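Local coordinates for putative adenosine kinase (Schistosoma mansoni, PDB 3VAS), which probably phosphorylates adenosine to AMP at the expense of ATP, as a purine-salvage kinase of the ribokinase (pfkB) family, at residues A59-K62 and H63-I66; T191-E194 and G195-I199; A262-I265 and A266-F270; I282-G285 and K286-L289. All blocks are in the same frame, centred on the assembly; numbering follows the deposited sequence.

Contact 1: residues A59-K62 and H63-I66; sequences AEEK and HMTI
His63 folds back on the residues before it, its ring lying beside the backbone of Glu60 and under the chain of Lys62. From His63 CB, which rests 3.4 Å from Glu60 O, the side chain runs with CG anti to the carbonyl carbon (chi1 -64°), and this turns the ring back along the loop. ND1 then takes the N-H of Glu60 (Glu60 N to His63 ND1 2.9 Å, 168° at the hydrogen), the donor lying close to the ring plane. His63 CE1 comes next to Lys62 CE at 3.7 Å, and NE2 is nearly as close to the same carbon. Over the ring centre sits Lys62 CG, 4.1 Å from the centroid, a CH-pi contact on one face. The backbone returns the grip: His63 N donates to Glu60 O (2.9 Å), and Met64 N to Glu61 O (3.2 Å). Met64 bends at chi2 so that CE reaches Ala59 CB at 3.8 Å, while the Met64 side chain crosses that of Glu61 at about a right angle, its CG beside the carboxylate. The loop leads from strand 55-58 into helix 65-70, and Ala59, His63 and Met64 also lean on strand 150-157. Because ND1 accepts the N-H of Glu60, the proton of a neutral His63 would be expected on NE2, and the reciprocal bonds between these two residues fix both the ring and the turn.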
loop_
_atom_site.group_PDB
_atom_site.type_symbol
_atom_site.label_atom_id
_atom_site.label_comp_id
_atom_site.label_asym_id
_atom_site.label_seq_id
_atom_site.Cartn_x
_atom_site.Cartn_y
_atom_site.Cartn_z
ATOM N N ALA A 59 -9.834 7.669 11.660
ATOM C CA ALA A 59 -10.884 8.471 12.289
ATOM C C ALA A 59 -11.146 8.085 13.742
ATOM O O ALA A 59 -11.348 6.914 14.062
ATOM C CB ALA A 59 -12.178 8.390 11.486
ATOM N N GLU A 60 -11.106 9.086 14.613
ATOM C CA GLU A 60 -11.571 8.958 15.984
ATOM C C GLU A 60 -12.888 9.719 16.050
ATOM O O GLU A 60 -13.331 10.275 15.042
ATOM C CB GLU A 60 -10.560 9.562 16.952
ATOM C CG GLU A 60 -9.166 8.955 16.854
ATOM C CD GLU A 60 -8.139 9.715 17.676
ATOM O OE1 GLU A 60 -8.475 10.147 18.802
ATOM O OE2 GLU A 60 -6.998 9.889 17.193
ATOM N N GLU A 61 -13.514 9.757 17.223
ATOM C CA GLU A 61 -14.833 10.377 17.337
ATOM C C GLU A 61 -14.808 11.860 16.959
ATOM O O GLU A 61 -15.744 12.361 16.333
ATOM C CB GLU A 61 -15.429 10.173 18.735
ATOM C CG GLU A 61 -16.942 10.366 18.787
ATOM C CD GLU A 61 -17.684 9.509 17.761
ATOM O OE1 GLU A 61 -17.308 8.329 17.578
ATOM O OE2 GLU A 61 -18.640 10.017 17.131
ATOM N N LYS A 62 -13.722 12.547 17.309
ATOM C CA LYS A 62 -13.570 13.960 16.971
ATOM C C LYS A 62 -13.474 14.211 15.463
ATOM O O LYS A 62 -13.681 15.334 15.005
ATOM C CB LYS A 62 -12.352 14.559 17.676
ATOM C CG LYS A 62 -11.012 13.994 17.232
ATOM C CD LYS A 62 -9.873 14.570 18.064
ATOM C CE LYS A 62 -8.516 14.067 17.586
ATOM N NZ LYS A 62 -7.431 14.381 18.564
ATOM N N HIS A 63 -13.166 13.167 14.699
ATOM C CA HIS A 63 -13.004 13.291 13.247
ATOM C C HIS A 63 -14.302 13.063 12.481
ATOM O O HIS A 63 -14.400 13.437 11.320
ATOM C CB HIS A 63 -11.965 12.295 12.728
ATOM C CG HIS A 63 -10.580 12.538 13.241
ATOM N ND1 HIS A 63 -9.952 11.684 14.121
ATOM C CD2 HIS A 63 -9.701 13.537 12.993
ATOM C CE1 HIS A 63 -8.746 12.149 14.396
ATOM N NE2 HIS A 63 -8.570 13.271 13.724
ATOM N N MET A 64 -15.290 12.453 13.132
ATOM C CA MET A 64 -16.443 11.892 12.426
ATOM C C MET A 64 -17.269 12.879 11.611
ATOM O O MET A 64 -17.859 12.501 10.602
ATOM C CB MET A 64 -17.344 11.099 13.376
ATOM C CG MET A 64 -16.717 9.808 13.873
ATOM S SD MET A 64 -16.096 8.755 12.539
ATOM C CE MET A 64 -15.294 7.469 13.499
ATOM N N THR A 65 -17.301 14.140 12.028
ATOM C CA THR A 65 -18.100 15.137 11.311
ATOM C C THR A 65 -17.543 15.461 9.929
ATOM O O THR A 65 -18.253 16.023 9.094
ATOM C CB THR A 65 -18.241 16.448 12.108
ATOM O OG1 THR A 65 -16.942 16.917 12.490
ATOM C CG2 THR A 65 -19.099 16.232 13.358
ATOM N N ILE A 66 -16.283 15.097 9.686
ATOM C CA ILE A 66 -15.614 15.434 8.429
ATOM C C ILE A 66 -16.337 14.850 7.212
ATOM O O ILE A 66 -16.393 15.481 6.154
ATOM C CB ILE A 66 -14.108 15.029 8.429
ATOM C CG1 ILE A 66 -13.341 15.826 7.380
ATOM C CG2 ILE A 66 -13.921 13.526 8.202
ATOM C CD1 ILE A 66 -11.866 15.483 7.316
#

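Contact 2: residues T191-E194 and G195-I199; sequences TCYE and GMLKI
Cys192 meets Gly195 and Met196 at the start of helix 189-205. Cys192 SG, anti to the backbone N (chi1 -169°), lies 3.6 Å from Gly195 N, the sulfur close against the bare CA of the glycine. Cys192 O takes Met196 N at 3.2 Å, and a weak, bent bond from Gly195 N as well. Tyr193 follows with the side-chain contacts of the turn. The Tyr193 ring meets two residues of the next turn: CD1 touches Met196 CG at 3.9 Å, and CE2 touches Leu197 CD2 at 4.0 Å, with Leu197 CB over one ring face. Met196 CG lies between its own backbone N and carbonyl carbon (chi1 68°), which swings SD round to a Met-aromatic contact, oblique to the ring and 5.2 Å from its centroid. This helix is the crossover of the beta-alpha-beta unit formed with strands 181-185 and 209-213, as expected of the Rossmann-like core of ribokinase-type enzymes; Met196 also packs on Ile184 of the first strand. Tyr193 OH hydrogen-bonds Glu229 of helix 224-231; the backbone O of Tyr193 accepts Leu197 N at 2.8 Å. Glu194 O receives Lys198 N at 3.0 Å, continuing the i to i+4 ladder. The side chains of this last pair part: Glu194 OE2 bonds to the backbone N of Leu164, and Lys198 NZ bridges to Glu168.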
loop_
_atom_site.group_PDB
_atom_site.type_symbol
_atom_site.label_atom_id
_atom_site.label_comp_id
_atom_site.label_asym_id
_atom_site.label_seq_id
_atom_site.Cartn_x
_atom_site.Cartn_y
_atom_site.Cartn_z
ATOM N N THR A 191 -6.577 -4.209 10.718
ATOM C CA THR A 191 -7.833 -4.853 10.353
ATOM C C THR A 191 -7.811 -6.371 10.503
ATOM O O THR A 191 -8.791 -6.967 10.950
ATOM C CB THR A 191 -8.271 -4.479 8.918
ATOM O OG1 THR A 191 -7.205 -4.764 8.002
ATOM C CG2 THR A 191 -8.627 -2.995 8.831
ATOM N N CYS A 192 -6.701 -7.000 10.126
ATOM C CA CYS A 192 -6.616 -8.453 10.188
ATOM C C CYS A 192 -5.182 -8.949 10.319
ATOM O O CYS A 192 -4.663 -9.628 9.432
ATOM C CB CYS A 192 -7.263 -9.073 8.949
ATOM S SG CYS A 192 -7.501 -10.849 9.068
ATOM N N TYR A 193 -4.546 -8.617 11.435
ATOM C CA TYR A 193 -3.167 -9.019 11.653
ATOM C C TYR A 193 -2.995 -10.537 11.624
ATOM O O TYR A 193 -2.002 -11.045 11.109
ATOM C CB TYR A 193 -2.625 -8.449 12.964
ATOM C CG TYR A 193 -1.155 -8.737 13.119
ATOM C CD1 TYR A 193 -0.235 -8.229 12.211
ATOM C CD2 TYR A 193 -0.687 -9.541 14.152
ATOM C CE1 TYR A 193 1.114 -8.496 12.337
ATOM C CE2 TYR A 193 0.655 -9.812 14.291
ATOM C CZ TYR A 193 1.551 -9.289 13.380
ATOM O OH TYR A 193 2.888 -9.562 13.508
ATOM N N GLU A 194 -3.977 -11.248 12.170
ATOM C CA GLU A 194 -3.944 -12.705 12.225
ATOM C C GLU A 194 -3.836 -13.335 10.829
ATOM O O GLU A 194 -3.072 -14.275 10.618
ATOM C CB GLU A 194 -5.176 -13.241 12.980
ATOM C CG GLU A 194 -6.513 -12.633 12.531
ATOM C CD GLU A 194 -7.734 -13.325 13.144
ATOM O OE1 GLU A 194 -7.577 -14.034 14.166
ATOM O OE2 GLU A 194 -8.854 -13.160 12.600
ATOM N N GLY A 195 -4.604 -12.811 9.881
ATOM C CA GLY A 195 -4.563 -13.302 8.518
ATOM C C GLY A 195 -3.248 -12.990 7.824
ATOM O O GLY A 195 -2.654 -13.852 7.175
ATOM N N MET A 196 -2.777 -11.755 7.958
ATOM C CA MET A 196 -1.544 -11.384 7.277
ATOM C C MET A 196 -0.345 -12.114 7.880
ATOM O O MET A 196 0.601 -12.446 7.174
ATOM C CB MET A 196 -1.347 -9.864 7.243
ATOM C CG MET A 196 -1.085 -9.217 8.576
ATOM S SD MET A 196 -1.158 -7.416 8.456
ATOM C CE MET A 196 0.280 -7.063 7.458
ATOM N N LEU A 197 -0.405 -12.393 9.179
ATOM C CA LEU A 197 0.647 -13.166 9.838
ATOM C C LEU A 197 0.650 -14.607 9.337
ATOM O O LEU A 197 1.709 -15.184 9.082
ATOM C CB LEU A 197 0.472 -13.141 11.362
ATOM C CG LEU A 197 1.592 -13.816 12.159
ATOM C CD1 LEU A 197 2.949 -13.238 11.778
ATOM C CD2 LEU A 197 1.361 -13.682 13.656
ATOM N N LYS A 198 -0.540 -15.184 9.200
ATOM C CA LYS A 198 -0.667 -16.544 8.700
ATOM C C LYS A 198 -0.104 -16.658 7.284
ATOM O O LYS A 198 0.639 -17.590 6.983
ATOM C CB LYS A 198 -2.126 -17.006 8.717
ATOM C CG LYS A 198 -2.264 -18.522 8.711
ATOM C CD LYS A 198 -3.546 -18.993 8.038
ATOM C CE LYS A 198 -3.532 -20.516 7.880
ATOM N NZ LYS A 198 -4.578 -21.015 6.944
ATOM N N ILE A 199 -0.453 -15.709 6.420
ATOM C CA ILE A 199 0.043 -15.720 5.047
ATOM C C ILE A 199 1.559 -15.522 5.007
ATOM O O ILE A 199 2.253 -16.173 4.233
ATOM C CB ILE A 199 -0.660 -14.659 4.174
ATOM C CG1 ILE A 199 -2.126 -15.043 3.966
ATOM C CG2 ILE A 199 0.036 -14.520 2.824
ATOM C CD1 ILE A 199 -2.931 -14.011 3.206
#

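Contact 3: residues A262-I265 and A266-F270; sequences ARYI and ADLPF
Arg263 and Asp267 form the charged contact, a salt bridge between residues four apart on the last turn of helix 257-267. Arg263 NH1 donates to Asp267 OD1 at 3.1 Å with 142° at the hydrogen. The acceptor lies close to the guanidinium plane, while the donor meets the syn side of the carboxylate well out of its plane; the two flat groups are 31° apart. The arginine gets there by bending twice, at chi2 and chi3, which curls its end back toward the aspartate and lays Arg263 CD 3.0 Å from Asp267 OD2. Its other terminal nitrogen, NH2, is hydrogen-bonded to Thr292 OG1, so the guanidinium is gripped from two residues and its rotation is restricted. The apolar contact is made by Tyr264 and Leu268, again four apart: ring atom CE2 of Tyr264 lies 3.9 Å from Leu268 CD2, and the leucine approaches the ring obliquely. Tyr247 of helix 241-250 touches both side chains. Helix 257-267 is one of those packed round the central sheet of the ribokinase-like fold, and Ile265 and Ala266 turn to Val280 of strand 279-284. Backbone bonds record the helix running out. Ala266 N to Ala262 O is regular at 3.1 Å, but Asp267 N is shared weakly between Arg263 O and Tyr264 O, and Leu268 N likewise between Tyr264 O and Ile265 O, its bond to Ile265 O stretching to 3.5 Å.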
loop_
_atom_site.group_PDB
_atom_site.type_symbol
_atom_site.label_atom_id
_atom_site.label_comp_id
_atom_site.label_asym_id
_atom_site.label_seq_id
_atom_site.Cartn_x
_atom_site.Cartn_y
_atom_site.Cartn_z
ATOM N N ALA A 262 17.201 1.982 7.156
ATOM C CA ALA A 262 17.322 1.094 6.003
ATOM C C ALA A 262 18.232 -0.084 6.332
ATOM O O ALA A 262 17.909 -1.233 6.032
ATOM C CB ALA A 262 17.845 1.860 4.793
ATOM N N ARG A 263 19.361 0.216 6.965
ATOM C CA ARG A 263 20.319 -0.795 7.401
ATOM C C ARG A 263 19.702 -1.723 8.450
ATOM O O ARG A 263 19.821 -2.947 8.364
ATOM C CB ARG A 263 21.574 -0.106 7.951
ATOM C CG ARG A 263 22.591 -1.008 8.648
ATOM C CD ARG A 263 23.077 -2.135 7.751
ATOM N NE ARG A 263 23.417 -1.683 6.409
ATOM C CZ ARG A 263 23.174 -2.383 5.305
ATOM N NH1 ARG A 263 22.587 -3.570 5.380
ATOM N NH2 ARG A 263 23.518 -1.892 4.123
ATOM N N TYR A 264 19.033 -1.129 9.431
ATOM C CA TYR A 264 18.425 -1.889 10.517
ATOM C C TYR A 264 17.363 -2.867 10.014
ATOM O O TYR A 264 17.356 -4.036 10.397
ATOM C CB TYR A 264 17.824 -0.939 11.553
ATOM C CG TYR A 264 17.274 -1.623 12.784
ATOM C CD1 TYR A 264 18.063 -1.792 13.918
ATOM C CD2 TYR A 264 15.962 -2.084 12.817
ATOM C CE1 TYR A 264 17.558 -2.409 15.054
ATOM C CE2 TYR A 264 15.452 -2.704 13.943
ATOM C CZ TYR A 264 16.251 -2.861 15.059
ATOM O OH TYR A 264 15.742 -3.477 16.179
ATOM N N ILE A 265 16.465 -2.383 9.161
ATOM C CA ILE A 265 15.393 -3.216 8.623
ATOM C C ILE A 265 15.945 -4.349 7.759
ATOM O O ILE A 265 15.478 -5.486 7.832
ATOM C CB ILE A 265 14.379 -2.378 7.815
ATOM C CG1 ILE A 265 13.621 -1.427 8.745
ATOM C CG2 ILE A 265 13.401 -3.282 7.064
ATOM C CD1 ILE A 265 12.516 -0.647 8.047
ATOM N N ALA A 266 16.947 -4.033 6.949
ATOM C CA ALA A 266 17.588 -5.024 6.090
ATOM C C ALA A 266 18.252 -6.140 6.893
ATOM O O ALA A 266 18.285 -7.291 6.457
ATOM C CB ALA A 266 18.614 -4.349 5.182
ATOM N N ASP A 267 18.778 -5.795 8.065
ATOM C CA ASP A 267 19.569 -6.741 8.848
ATOM C C ASP A 267 18.787 -7.515 9.907
ATOM O O ASP A 267 19.339 -8.412 10.541
ATOM C CB ASP A 267 20.762 -6.039 9.508
ATOM C CG ASP A 267 21.787 -5.563 8.503
ATOM O OD1 ASP A 267 21.653 -5.882 7.302
ATOM O OD2 ASP A 267 22.743 -4.881 8.923
ATOM N N LEU A 268 17.518 -7.171 10.112
ATOM C CA LEU A 268 16.702 -7.890 11.089
ATOM C C LEU A 268 16.656 -9.362 10.719
ATOM O O LEU A 268 16.475 -9.699 9.549
ATOM C CB LEU A 268 15.278 -7.329 11.154
ATOM C CG LEU A 268 15.005 -6.152 12.089
ATOM C CD1 LEU A 268 13.578 -5.653 11.903
ATOM C CD2 LEU A 268 15.247 -6.552 13.540
ATOM N N PRO A 269 16.845 -10.244 11.711
ATOM C CA PRO A 269 16.786 -11.683 11.432
ATOM C C PRO A 269 15.433 -12.079 10.850
ATOM O O PRO A 269 14.419 -11.455 11.172
ATOM C CB PRO A 269 16.972 -12.317 12.818
ATOM C CG PRO A 269 17.719 -11.285 13.609
ATOM C CD PRO A 269 17.175 -9.964 13.119
ATOM N N PHE A 270 15.422 -13.080 9.978
ATOM C CA PHE A 270 14.165 -13.679 9.555
ATOM C C PHE A 270 13.647 -14.567 10.684
ATOM O O PHE A 270 14.421 -15.018 11.531
ATOM C CB PHE A 270 14.341 -14.476 8.265
ATOM C CG PHE A 270 14.441 -13.618 7.038
ATOM C CD1 PHE A 270 13.312 -13.316 6.296
ATOM C CD2 PHE A 270 15.661 -13.096 6.636
ATOM C CE1 PHE A 270 13.397 -12.523 5.172
ATOM C CE2 PHE A 270 15.751 -12.299 5.509
ATOM C CZ PHE A 270 14.618 -12.013 4.778
#

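Contact 4: residues I282-G285 and K286-L289; sequences ITRG and KNPL
Arg284 keeps CG anti to its carbonyl carbon (chi1 -66°), then extends and bends at chi3 (55°), folding its guanidinium over Asn287 and toward Pro288 O. Arg284 NH1 donates to Pro288 O at 2.8 Å, in the carbonyl plane and on a lone pair, though somewhat tilted from the guanidinium plane. Asn287 CB lies over one guanidinium face, 3.5 Å from Arg284 NH1, and the amide and guanidinium planes are 15° apart. Arg284 to Asn287 form a type II' beta turn with Gly285 and Lys286 at its corners, the positive phi of Gly285 fitting the first; Asn287 N closes it on Arg284 O at 3.1 Å. Two waters reinforce the turn. One accepts from Arg284 N and donates to Gly285 O and Asn287 O, the last at 2.7 Å; the other joins Arg284 O to Asn287 ND2, taking the amide N-H at 2.6 Å. Leu289 CB rests on Ile282 O and Thr283 CA. This is the tip of the antiparallel hairpin of strands 279-284 and 287-293. Arg284 NE forms a salt bridge with Glu241 of helix 241-250, Thr283 and Leu289 both touch Phe322 of helix 318-330, and Leu289 bonds through its backbone to Phe302 of strand 300-302.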
loop_
_atom_site.group_PDB
_atom_site.type_symbol
_atom_site.label_atom_id
_atom_site.label_comp_id
_atom_site.label_asym_id
_atom_site.label_seq_id
_atom_site.Cartn_x
_atom_site.Cartn_y
_atom_site.Cartn_z
ATOM N N ILE A 282 13.636 2.688 0.291
ATOM C CA ILE A 282 13.046 3.846 0.943
ATOM C C ILE A 282 12.963 5.009 -0.033
ATOM O O ILE A 282 13.987 5.558 -0.442
ATOM C CB ILE A 282 13.876 4.281 2.174
ATOM C CG1 ILE A 282 14.035 3.115 3.153
ATOM C CG2 ILE A 282 13.242 5.492 2.859
ATOM C CD1 ILE A 282 12.720 2.548 3.646
ATOM N N THR A 283 11.746 5.386 -0.410
ATOM C CA THR A 283 11.571 6.514 -1.318
ATOM C C THR A 283 11.660 7.839 -0.553
ATOM O O THR A 283 11.403 7.886 0.649
ATOM C CB THR A 283 10.248 6.418 -2.108
ATOM O OG1 THR A 283 9.143 6.335 -1.198
ATOM C CG2 THR A 283 10.254 5.184 -3.008
ATOM N N ARG A 284 12.040 8.907 -1.250
ATOM C CA ARG A 284 12.288 10.199 -0.605
ATOM C C ARG A 284 11.760 11.374 -1.438
ATOM O O ARG A 284 12.419 12.411 -1.564
ATOM C CB ARG A 284 13.792 10.380 -0.339
ATOM C CG ARG A 284 14.378 9.401 0.674
ATOM C CD ARG A 284 15.874 9.615 0.903
ATOM N NE ARG A 284 16.197 10.985 1.289
ATOM C CZ ARG A 284 16.975 11.805 0.584
ATOM N NH1 ARG A 284 17.523 11.400 -0.559
ATOM N NH2 ARG A 284 17.212 13.036 1.026
ATOM N N GLY A 285 10.570 11.211 -2.006
ATOM C CA GLY A 285 9.973 12.260 -2.816
ATOM C C GLY A 285 10.759 12.546 -4.082
ATOM O O GLY A 285 11.062 11.634 -4.854
ATOM N N LYS A 286 11.095 13.816 -4.292
ATOM C CA LYS A 286 11.855 14.231 -5.468
ATOM C C LYS A 286 13.332 13.867 -5.318
ATOM O O LYS A 286 14.068 13.776 -6.298
ATOM C CB LYS A 286 11.705 15.738 -5.693
ATOM C CG LYS A 286 12.306 16.592 -4.579
ATOM C CD LYS A 286 12.211 18.081 -4.890
ATOM C CE LYS A 286 12.981 18.910 -3.868
ATOM N NZ LYS A 286 13.081 20.347 -4.265
ATOM N N ASN A 287 13.755 13.657 -4.079
ATOM C CA ASN A 287 15.135 13.315 -3.773
ATOM C C ASN A 287 15.434 11.847 -4.072
ATOM O O ASN A 287 14.514 11.038 -4.166
ATOM C CB ASN A 287 15.422 13.645 -2.307
ATOM C CG ASN A 287 15.411 15.134 -2.044
ATOM O OD1 ASN A 287 15.930 15.915 -2.838
ATOM N ND2 ASN A 287 14.817 15.539 -0.930
ATOM N N PRO A 288 16.724 11.502 -4.237
ATOM C CA PRO A 288 17.090 10.114 -4.538
ATOM C C PRO A 288 16.573 9.115 -3.511
ATOM O O PRO A 288 16.674 9.331 -2.297
ATOM C CB PRO A 288 18.616 10.146 -4.514
ATOM C CG PRO A 288 18.956 11.545 -4.915
ATOM C CD PRO A 288 17.893 12.399 -4.288
ATOM N N LEU A 289 15.998 8.027 -4.008
ATOM C CA LEU A 289 15.538 6.960 -3.141
ATOM C C LEU A 289 16.748 6.160 -2.691
ATOM O O LEU A 289 17.791 6.173 -3.349
ATOM C CB LEU A 289 14.518 6.067 -3.862
ATOM C CG LEU A 289 14.936 5.281 -5.113
ATOM C CD1 LEU A 289 15.593 3.953 -4.754
ATOM C CD2 LEU A 289 13.737 5.047 -6.014
HETATM O O HOH W 1 12.563 9.242 -4.122
HETATM O O HOH W 2 13.187 14.200 0.619
#

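How the contacts relate
From the N terminus the four contacts come in series, none nested or crossing, each closing within one continuous stretch. Contact 1 closes the loop that carries strand 55-58 into helix 65-70. Contact 2, with its centre about 27 Å from that of contact 1, spans early turns of helix 189-205 in the beta-alpha-beta unit between strands 181-185 and 209-213. Contact 3 ends helix 257-267, and contact 4 closes the hairpin that follows; their nearest atoms are about 4 Å apart, without touching. Helix 224-231 is common ground for contacts 2 and 3, touching side chains of both, while helix 241-250 is touched by contact 3 and tied to contact 4 through Glu241.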